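Local coordinates for protein disulfide isomerase (Pseudomonas aeruginosa, PDB 4N30) that probably catalyses thiol-disulfide exchange, forming or rearranging disulfide bonds in other proteins, as a DsbA-type member of the thioredoxin family, at residues A54-N59 with D213-D218; K77-S82 with T207-I212; T185-D190 with G194-L199. All blocks are in the same frame, centred on the assembly; numbering follows the deposited sequence. Where two conformers were deposited one is given.

How the contacts relate
After the short strand 48-49, strand 56-62 opens the large loop closed by contact 1, where the C-terminal part of helix 205-216 packs against it. Within that loop, helix 67-81 meets an earlier turn of helix 205-216 in contact 2, and the hairpin of contact 3 lies inside both, so the three contacts nest without crossing. Strands 56-62 and 185-190 are neighbours in the central sheet, which joins contact 1 to contact 3 through backbone hydrogen bonds. Ile212 touches Trp56, and Leu208 touches Leu186. Together the contacts set helices 67-81 and 205-216 side by side on one face of the thioredoxin-fold sheet, one edge of which is strand 196-200.

Contact 1: residues A54-N59 with D213-D218; sequences ARWTIN and DWLAKD
Arg55 and Trp56, which both rest against Ala216, converge on a single carboxylate oxygen: OD2 of Asp190 forms a salt bridge with Arg55 NH2 and accepts a weak hydrogen bond from Trp56 NE1. A further bond from Arg55 NH1 to the carbonyl of Leu219 ties the guanidinium to the C-terminal tail. The methyl group of Ala216 fits in beside these polar atoms, with its CB 3.7 Å from Arg55 NH2. The same CB meets the edge of the indole, near the ring plane, at 3.9 Å from Trp56 NE1. Within 54-59 the two long side chains are layered. Arg55 CG sits 3.5 Å above the Trp56 ring, and Trp56 CZ2 in turn lies over the centre of the guanidinium. A bend at chi2 (103°) lets the arginine follow the indole face out to Asp190. Farther along the ring, Leu215 slides past Trp56 in the opposite direction, and its CD1 comes within 4.1 Å of Trp56 CD1. The C-terminal part of helix 205-216 is thereby packed against the start of strand 56-62, at one end of the thioredoxin-fold sheet. No hydrogen bond passes directly between the two segments; they meet by van der Waals contact. The arginine charge is instead balanced by buried Asp190, a pairing that probably stabilises both ionised groups and helps fix the guanidinium over the CZ2 side of the indole.

Contact 2: residues K77-S82 with T207-I212; sequences KRWVDS and TLLSAI
Trp79 carries the first segment's side of the contact, reaching from helix 67-81 to Leu208, Leu209 and Ile212 on helix 205-216. With CG trans to the backbone N (chi1 -172°), the indole points toward helix 205-216 and spans the gap between axes that approach no closer than 13.2 Å and run at 57° to each other. Leu208 meets it from the opposite direction: its CD1 stands over the six-membered ring, 3.9 Å from the Trp79 centroid and 15° off the normal, a CH-pi contact. Along the rim, near the ring plane, Leu209 CD2 lies 4.1 Å from Trp79 CZ2. Ile212 CD1 reaches Trp79 CH2 at 4.2 Å. Both helices lie on the same face of the thioredoxin-fold sheet, where Trp79 also touches Ile58 and Val86; helix 67-81 starts at a CxxC sequence, consistent with the redox motif of the thioredoxin family. Farther along the segment, Ser82 OG makes a weak 3.3 Å bond to Trp79 O. The same carbonyl oxygen is hydrogen-bonded to ND1 of His83, whose ring stacks on the Trp79 indole.

Contact 3: residues T185-D190 with G194-L199; sequences TLVIRD and GRSVKL
Ile188 and Leu199 form the apolar centre, crossing diagonally so that Ile188 CD1 touches Leu199 CD1 at 3.7 Å. On the same face, which packs under helix 205-216, Leu186 lies beside Leu199, and Val197 CG1 approaches Ile188 CB at 4.2 Å. The other face is a mixed one: Val187 CG1 rests on Ser196 CB, while Thr185 CG2 lies against the aliphatic part of Lys198, 3.7 Å from its CG. The backbones between these faces are joined antiparallel. Leu186 pairs with Leu199, and Ile188 with Val197, each through two hydrogen bonds; Ile188 N to Val197 O is 2.8 Å. Toward the turn the contact becomes polar. A bend at chi3 (-49°) folds the Arg189 guanidinium back over Ser196, and Ser196 CB stands 3.3 Å off the guanidinium plane, away from its centre. From there Arg189 NH1 reaches Gly194 O at 2.9 Å, a weak bond bent to 119° at the hydrogen. Asp190 closes the end with its backbone, its N bonding to Arg195 O and its O accepting Gly194 N, while its carboxylate is salt-bridged to Arg55 and accepts Gln192 N. This is a beta hairpin, the antiparallel pair that precedes the C-terminal helix in the thioredoxin fold.

Contact 1: residues A54-N59 with D213-D218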
loop_
_atom_site.group_PDB
_atom_site.type_symbol
_atom_site.label_atom_id
_atom_site.label_comp_id
_atom_site.label_asym_id
_atom_site.label_seq_id
_atom_site.Cartn_x
_atom_site.Cartn_y
_atom_site.Cartn_z
ATOM N N ALA A 54 -16.163 -4.414 1.091
ATOM C CA ALA A 54 -15.660 -5.710 1.545
ATOM C C ALA A 54 -15.683 -5.803 3.087
ATOM O O ALA A 54 -15.342 -4.882 3.830
ATOM C CB ALA A 54 -14.248 -5.975 0.996
ATOM N N ARG A 55 -16.079 -7.019 3.479
ATOM C CA ARG A 55 -16.080 -7.349 4.899
ATOM C C ARG A 55 -14.639 -7.249 5.553
ATOM O O ARG A 55 -14.555 -6.723 6.672
ATOM C CB ARG A 55 -16.642 -8.751 5.135
ATOM C CG ARG A 55 -16.419 -9.200 6.562
ATOM C CD ARG A 55 -17.540 -9.155 7.465
ATOM N NE ARG A 55 -17.170 -9.832 8.728
ATOM C CZ ARG A 55 -17.705 -10.939 9.257
ATOM N NH1 ARG A 55 -18.612 -11.656 8.583
ATOM N NH2 ARG A 55 -17.290 -11.322 10.473
ATOM N N TRP A 56 -13.595 -7.771 4.885
ATOM C CA TRP A 56 -12.261 -7.735 5.537
ATOM C C TRP A 56 -11.405 -6.858 4.675
ATOM O O TRP A 56 -11.500 -6.846 3.427
ATOM C CB TRP A 56 -11.661 -9.139 5.534
ATOM C CG TRP A 56 -12.422 -10.017 6.506
ATOM C CD1 TRP A 56 -12.361 -10.032 7.851
ATOM C CD2 TRP A 56 -13.407 -10.987 6.115
ATOM N NE1 TRP A 56 -13.253 -11.006 8.382
ATOM C CE2 TRP A 56 -13.899 -11.603 7.345
ATOM C CE3 TRP A 56 -13.900 -11.461 4.887
ATOM C CZ2 TRP A 56 -14.882 -12.602 7.346
ATOM C CZ3 TRP A 56 -14.842 -12.546 4.908
ATOM C CH2 TRP A 56 -15.311 -13.074 6.126
ATOM N N THR A 57 -10.523 -6.114 5.326
ATOM C CA THR A 57 -9.554 -5.242 4.613
ATOM C C THR A 57 -8.146 -5.719 4.997
ATOM O O THR A 57 -7.812 -5.784 6.202
ATOM C CB THR A 57 -9.674 -3.862 5.104
ATOM O OG1 THR A 57 -10.903 -3.297 4.584
ATOM C CG2 THR A 57 -8.498 -2.899 4.565
ATOM N N ILE A 58 -7.345 -6.020 3.982
ATOM C CA ILE A 58 -5.893 -6.276 4.163
ATOM C C ILE A 58 -5.147 -4.958 4.047
ATOM O O ILE A 58 -5.166 -4.357 2.915
ATOM C CB ILE A 58 -5.354 -7.236 3.130
ATOM C CG1 ILE A 58 -6.040 -8.628 3.209
ATOM C CG2 ILE A 58 -3.835 -7.367 3.257
ATOM C CD1 ILE A 58 -5.734 -9.607 2.070
ATOM N N ASN A 59 -4.642 -4.400 5.142
ATOM C CA ASN A 59 -3.757 -3.240 5.122
ATOM C C ASN A 59 -2.346 -3.686 4.882
ATOM O O ASN A 59 -1.820 -4.463 5.704
ATOM C CB ASN A 59 -3.827 -2.477 6.463
ATOM C CG ASN A 59 -5.170 -1.865 6.669
ATOM O OD1 ASN A 59 -5.437 -0.764 6.184
ATOM N ND2 ASN A 59 -6.052 -2.589 7.368
ATOM N N ASP A 213 -9.955 -16.738 9.427
ATOM C CA ASP A 213 -10.601 -17.711 10.284
ATOM C C ASP A 213 -10.352 -17.358 11.748
ATOM O O ASP A 213 -11.255 -17.462 12.585
ATOM C CB ASP A 213 -10.093 -19.087 9.903
ATOM C CG ASP A 213 -10.625 -20.168 10.741
ATOM O OD1 ASP A 213 -11.607 -20.797 10.368
ATOM O OD2 ASP A 213 -9.980 -20.513 11.773
ATOM N N TRP A 214 -9.112 -16.956 12.068
ATOM C CA TRP A 214 -8.861 -16.522 13.449
ATOM C C TRP A 214 -9.696 -15.298 13.861
ATOM O O TRP A 214 -10.234 -15.244 14.978
ATOM C CB TRP A 214 -7.359 -16.240 13.572
ATOM C CG TRP A 214 -6.929 -15.816 14.960
ATOM C CD1 TRP A 214 -6.376 -16.669 15.938
ATOM C CD2 TRP A 214 -6.862 -14.491 15.500
ATOM N NE1 TRP A 214 -6.024 -15.927 17.066
ATOM C CE2 TRP A 214 -6.345 -14.610 16.848
ATOM C CE3 TRP A 214 -7.249 -13.236 15.018
ATOM C CZ2 TRP A 214 -6.102 -13.510 17.673
ATOM C CZ3 TRP A 214 -7.028 -12.092 15.884
ATOM C CH2 TRP A 214 -6.468 -12.249 17.159
ATOM N N LEU A 215 -9.897 -14.376 12.917
ATOM C CA LEU A 215 -10.737 -13.215 13.211
ATOM C C LEU A 215 -12.211 -13.617 13.415
ATOM O O LEU A 215 -12.876 -13.038 14.308
ATOM C CB LEU A 215 -10.628 -12.212 12.075
ATOM C CG LEU A 215 -9.313 -11.454 11.924
ATOM C CD1 LEU A 215 -9.360 -10.686 10.589
ATOM C CD2 LEU A 215 -9.102 -10.491 13.078
ATOM N N ALA A 216 -12.718 -14.520 12.585
ATOM C CA ALA A 216 -14.133 -14.519 12.324
ATOM C C ALA A 216 -14.716 -15.886 11.924
ATOM O O ALA A 216 -15.900 -15.874 11.449
ATOM C CB ALA A 216 -14.393 -13.533 11.127
ATOM N N LYS A 217 -14.158 -16.984 12.360
ATOM C CA LYS A 217 -14.664 -18.338 11.855
ATOM C C LYS A 217 -16.134 -18.498 12.276
ATOM O O LYS A 217 -16.887 -19.223 11.613
ATOM C CB LYS A 217 -13.806 -19.463 12.410
ATOM C CG LYS A 217 -13.887 -19.620 13.910
ATOM C CD LYS A 217 -12.937 -20.694 14.425
ATOM C CE LYS A 217 -11.525 -20.338 14.527
ATOM N NZ LYS A 217 -11.159 -19.128 15.284
ATOM N N ASP A 218 -16.587 -17.986 13.446
ATOM C CA ASP A 218 -17.977 -18.210 13.927
ATOM C C ASP A 218 -18.928 -17.137 13.442
ATOM O O ASP A 218 -20.110 -17.166 13.793
ATOM C CB ASP A 218 -17.969 -18.257 15.448
ATOM C CG ASP A 218 -17.070 -19.395 15.998
ATOM O OD1 ASP A 218 -17.365 -20.537 15.564
ATOM O OD2 ASP A 218 -16.192 -19.149 16.852
#

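Contact 2: residues K77-S82 with T207-I212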
loop_
_atom_site.group_PDB
_atom_site.type_symbol
_atom_site.label_atom_id
_atom_site.label_comp_id
_atom_site.label_asym_id
_atom_site.label_seq_id
_atom_site.Cartn_x
_atom_site.Cartn_y
_atom_site.Cartn_z
ATOM N N LYS A 77 -2.903 -8.589 -4.988
ATOM C CA LYS A 77 -4.006 -8.016 -5.741
ATOM C C LYS A 77 -4.777 -9.162 -6.499
ATOM O O LYS A 77 -6.010 -9.099 -6.528
ATOM C CB LYS A 77 -3.461 -7.008 -6.718
ATOM C CG LYS A 77 -2.936 -5.712 -6.040
ATOM C CD LYS A 77 -2.212 -4.767 -7.017
ATOM C CE LYS A 77 -3.210 -4.196 -7.959
ATOM N NZ LYS A 77 -2.526 -3.558 -9.106
ATOM N N ARG A 78 -4.065 -10.132 -7.052
ATOM C CA ARG A 78 -4.716 -11.291 -7.700
ATOM C C ARG A 78 -5.630 -11.986 -6.703
ATOM O O ARG A 78 -6.815 -12.331 -6.981
ATOM C CB ARG A 78 -3.603 -12.217 -8.188
ATOM C CG ARG A 78 -4.076 -13.153 -9.287
ATOM C CD ARG A 78 -2.997 -13.951 -10.013
ATOM N NE ARG A 78 -3.156 -15.358 -9.647
ATOM C CZ ARG A 78 -4.329 -15.899 -9.346
ATOM N NH1 ARG A 78 -5.420 -15.162 -9.450
ATOM N NH2 ARG A 78 -4.424 -17.170 -8.970
ATOM N N TRP A 79 -5.090 -12.230 -5.521
ATOM C CA TRP A 79 -5.865 -12.920 -4.517
ATOM C C TRP A 79 -7.121 -12.116 -4.203
ATOM O O TRP A 79 -8.243 -12.686 -4.052
ATOM C CB TRP A 79 -4.985 -13.279 -3.302
ATOM C CG TRP A 79 -5.696 -14.159 -2.323
ATOM C CD1 TRP A 79 -5.569 -15.556 -2.275
ATOM C CD2 TRP A 79 -6.501 -13.800 -1.177
ATOM N NE1 TRP A 79 -6.300 -15.999 -1.200
ATOM C CE2 TRP A 79 -6.907 -15.021 -0.534
ATOM C CE3 TRP A 79 -6.992 -12.599 -0.679
ATOM C CZ2 TRP A 79 -7.719 -15.068 0.568
ATOM C CZ3 TRP A 79 -7.810 -12.621 0.451
ATOM C CH2 TRP A 79 -8.188 -13.823 1.054
ATOM N N VAL A 80 -7.017 -10.812 -4.065
ATOM C CA VAL A 80 -8.179 -10.001 -3.772
ATOM C C VAL A 80 -9.176 -10.048 -4.932
ATOM O O VAL A 80 -10.395 -10.137 -4.695
ATOM C CB VAL A 80 -7.673 -8.563 -3.467
ATOM C CG1 VAL A 80 -8.836 -7.591 -3.632
ATOM C CG2 VAL A 80 -7.059 -8.468 -2.079
ATOM N N ASP A 81 -8.689 -10.131 -6.156
ATOM C CA ASP A 81 -9.582 -10.295 -7.357
ATOM C C ASP A 81 -10.463 -11.511 -7.253
ATOM O O ASP A 81 -11.636 -11.442 -7.672
ATOM C CB ASP A 81 -8.764 -10.428 -8.621
ATOM C CG ASP A 81 -8.108 -9.127 -9.043
ATOM O OD1 ASP A 81 -8.468 -8.007 -8.594
ATOM O OD2 ASP A 81 -7.217 -9.224 -9.894
ATOM N N SER A 82 -9.948 -12.587 -6.677
ATOM C CA SER A 82 -10.723 -13.791 -6.590
ATOM C C SER A 82 -11.432 -13.950 -5.259
ATOM O O SER A 82 -12.086 -14.999 -5.097
ATOM C CB SER A 82 -9.905 -15.013 -6.955
ATOM O OG SER A 82 -8.910 -15.265 -5.997
ATOM N N THR A 207 -2.007 -18.764 5.011
ATOM C CA THR A 207 -1.832 -17.743 6.017
ATOM C C THR A 207 -3.015 -16.751 5.998
ATOM O O THR A 207 -3.574 -16.426 7.073
ATOM C CB THR A 207 -0.461 -17.092 5.874
ATOM O OG1 THR A 207 0.527 -18.152 6.005
ATOM C CG2 THR A 207 -0.288 -16.042 6.968
ATOM N N LEU A 208 -3.405 -16.260 4.838
ATOM C CA LEU A 208 -4.481 -15.322 4.761
ATOM C C LEU A 208 -5.785 -15.966 5.255
ATOM O O LEU A 208 -6.554 -15.366 6.010
ATOM C CB LEU A 208 -4.681 -14.811 3.327
ATOM C CG LEU A 208 -3.521 -13.950 2.805
ATOM C CD1 LEU A 208 -3.758 -13.571 1.367
ATOM C CD2 LEU A 208 -3.258 -12.708 3.611
ATOM N N LEU A 209 -6.074 -17.161 4.739
ATOM C CA LEU A 209 -7.335 -17.847 5.132
ATOM C C LEU A 209 -7.362 -18.106 6.586
ATOM O O LEU A 209 -8.402 -18.002 7.265
ATOM C CB LEU A 209 -7.492 -19.193 4.373
ATOM C CG LEU A 209 -7.749 -19.025 2.868
ATOM C CD1 LEU A 209 -7.608 -20.372 2.157
ATOM C CD2 LEU A 209 -9.099 -18.361 2.653
ATOM N N SER A 210 -6.230 -18.608 7.144
ATOM C CA SER A 210 -6.220 -18.881 8.577
ATOM C C SER A 210 -6.280 -17.654 9.471
ATOM O O SER A 210 -6.848 -17.698 10.552
ATOM C CB SER A 210 -5.065 -19.813 8.978
ATOM O OG SER A 210 -3.789 -19.274 8.749
ATOM N N ALA A 211 -5.740 -16.552 8.983
ATOM C CA ALA A 211 -5.879 -15.266 9.748
ATOM C C ALA A 211 -7.330 -14.822 9.741
ATOM O O ALA A 211 -7.771 -14.352 10.800
ATOM C CB ALA A 211 -4.999 -14.213 9.022
ATOM N N ILE A 212 -8.007 -14.940 8.580
ATOM C CA ILE A 212 -9.424 -14.470 8.577
ATOM C C ILE A 212 -10.257 -15.434 9.470
ATOM O O ILE A 212 -11.157 -15.015 10.189
ATOM C CB ILE A 212 -9.927 -14.355 7.121
ATOM C CG1 ILE A 212 -9.225 -13.135 6.488
ATOM C CG2 ILE A 212 -11.460 -14.157 7.107
ATOM C CD1 ILE A 212 -9.439 -13.106 4.986
#

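Contact 3: residues T185-D190 with G194-L199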
loop_
_atom_site.group_PDB
_atom_site.type_symbol
_atom_site.label_atom_id
_atom_site.label_comp_id
_atom_site.label_asym_id
_atom_site.label_seq_id
_atom_site.Cartn_x
_atom_site.Cartn_y
_atom_site.Cartn_z
ATOM N N THR A 185 4.175 -5.974 5.770
ATOM C CA THR A 185 3.484 -6.494 6.990
ATOM C C THR A 185 2.016 -6.196 6.757
ATOM O O THR A 185 1.648 -5.126 6.229
ATOM C CB THR A 185 3.944 -5.777 8.238
ATOM O OG1 THR A 185 5.291 -6.179 8.504
ATOM C CG2 THR A 185 3.101 -6.181 9.483
ATOM N N LEU A 186 1.170 -7.170 7.045
ATOM C CA LEU A 186 -0.300 -7.025 6.894
ATOM C C LEU A 186 -0.984 -6.783 8.203
ATOM O O LEU A 186 -0.629 -7.458 9.154
ATOM C CB LEU A 186 -0.878 -8.261 6.210
ATOM C CG LEU A 186 -0.145 -8.718 4.969
ATOM C CD1 LEU A 186 -0.928 -9.925 4.355
ATOM C CD2 LEU A 186 -0.010 -7.587 3.930
ATOM N N VAL A 187 -1.947 -5.901 8.185
ATOM C CA VAL A 187 -2.914 -5.813 9.307
ATOM C C VAL A 187 -4.255 -6.117 8.634
ATOM O O VAL A 187 -4.716 -5.278 7.854
ATOM C CB VAL A 187 -2.883 -4.459 10.022
ATOM C CG1 VAL A 187 -4.042 -4.441 11.072
ATOM C CG2 VAL A 187 -1.559 -4.222 10.717
ATOM N N ILE A 188 -4.868 -7.254 8.997
ATOM C CA ILE A 188 -6.143 -7.625 8.366
ATOM C C ILE A 188 -7.225 -7.266 9.371
ATOM O O ILE A 188 -7.198 -7.739 10.484
ATOM C CB ILE A 188 -6.195 -9.105 8.033
ATOM C CG1 ILE A 188 -4.992 -9.522 7.164
ATOM C CG2 ILE A 188 -7.572 -9.424 7.393
ATOM C CD1 ILE A 188 -4.976 -10.986 6.733
ATOM N N ARG A 189 -8.147 -6.381 8.977
ATOM C CA ARG A 189 -9.215 -5.892 9.842
ATOM C C ARG A 189 -10.519 -6.528 9.362
ATOM O O ARG A 189 -10.866 -6.524 8.170
ATOM C CB ARG A 189 -9.248 -4.403 9.753
ATOM C CG ARG A 189 -10.390 -3.830 10.644
ATOM C CD ARG A 189 -10.267 -2.362 10.891
ATOM N NE ARG A 189 -8.899 -2.056 11.332
ATOM C CZ ARG A 189 -8.348 -2.281 12.525
ATOM N NH1 ARG A 189 -9.042 -2.811 13.533
ATOM N NH2 ARG A 189 -7.056 -1.928 12.719
ATOM N N ASP A 190 -11.358 -6.964 10.322
ATOM C CA ASP A 190 -12.757 -7.297 10.043
ATOM C C ASP A 190 -13.625 -6.046 10.260
ATOM O O ASP A 190 -13.662 -5.490 11.340
ATOM C CB ASP A 190 -13.151 -8.399 11.064
ATOM C CG ASP A 190 -14.516 -8.946 10.849
ATOM O OD1 ASP A 190 -15.409 -8.179 10.350
ATOM O OD2 ASP A 190 -14.740 -10.126 11.065
ATOM N N GLY A 194 -14.480 -4.836 13.931
ATOM C CA GLY A 194 -13.371 -4.056 14.375
ATOM C C GLY A 194 -12.107 -4.829 14.764
ATOM O O GLY A 194 -11.088 -4.177 15.010
ATOM N N ARG A 195 -12.155 -6.161 14.834
ATOM C CA ARG A 195 -11.004 -6.907 15.270
ATOM C C ARG A 195 -9.968 -6.906 14.109
ATOM O O ARG A 195 -10.324 -6.919 12.906
ATOM C CB ARG A 195 -11.513 -8.330 15.523
ATOM C CG ARG A 195 -10.558 -9.260 16.227
ATOM C CD ARG A 195 -11.163 -10.611 16.462
ATOM N NE ARG A 195 -10.325 -11.408 17.300
ATOM C CZ ARG A 195 -10.625 -12.664 17.517
ATOM N NH1 ARG A 195 -11.739 -13.245 17.022
ATOM N NH2 ARG A 195 -9.842 -13.324 18.403
ATOM N N SER A 196 -8.700 -6.994 14.501
ATOM C CA SER A 196 -7.618 -7.088 13.483
ATOM C C SER A 196 -6.536 -8.023 13.925
ATOM O O SER A 196 -6.466 -8.418 15.076
ATOM C CB SER A 196 -7.031 -5.733 13.207
ATOM O OG SER A 196 -6.331 -5.214 14.329
ATOM N N VAL A 197 -5.744 -8.460 12.951
ATOM C CA VAL A 197 -4.619 -9.321 13.228
ATOM C C VAL A 197 -3.457 -8.912 12.331
ATOM O O VAL A 197 -3.626 -8.599 11.144
ATOM C CB VAL A 197 -5.013 -10.786 13.034
ATOM C CG1 VAL A 197 -5.426 -11.159 11.602
ATOM C CG2 VAL A 197 -3.886 -11.741 13.386
ATOM N N LYS A 198 -2.245 -8.984 12.854
ATOM C CA LYS A 198 -1.036 -8.589 12.112
ATOM C C LYS A 198 -0.315 -9.843 11.654
ATOM O O LYS A 198 -0.131 -10.871 12.420
ATOM C CB LYS A 198 -0.194 -7.757 13.050
ATOM C CG LYS A 198 1.039 -7.274 12.319
ATOM C CD LYS A 198 2.171 -6.778 13.203
ATOM C CE LYS A 198 1.784 -5.776 14.246
ATOM N NZ LYS A 198 2.728 -5.768 15.464
ATOM N N LEU A 199 0.242 -9.834 10.471
ATOM C CA LEU A 199 1.039 -10.931 9.929
ATOM C C LEU A 199 2.250 -10.268 9.315
ATOM O O LEU A 199 2.153 -9.414 8.446
ATOM C CB LEU A 199 0.330 -11.683 8.815
ATOM C CG LEU A 199 -1.133 -12.151 9.033
ATOM C CD1 LEU A 199 -1.785 -12.560 7.731
ATOM C CD2 LEU A 199 -1.018 -13.353 9.949
#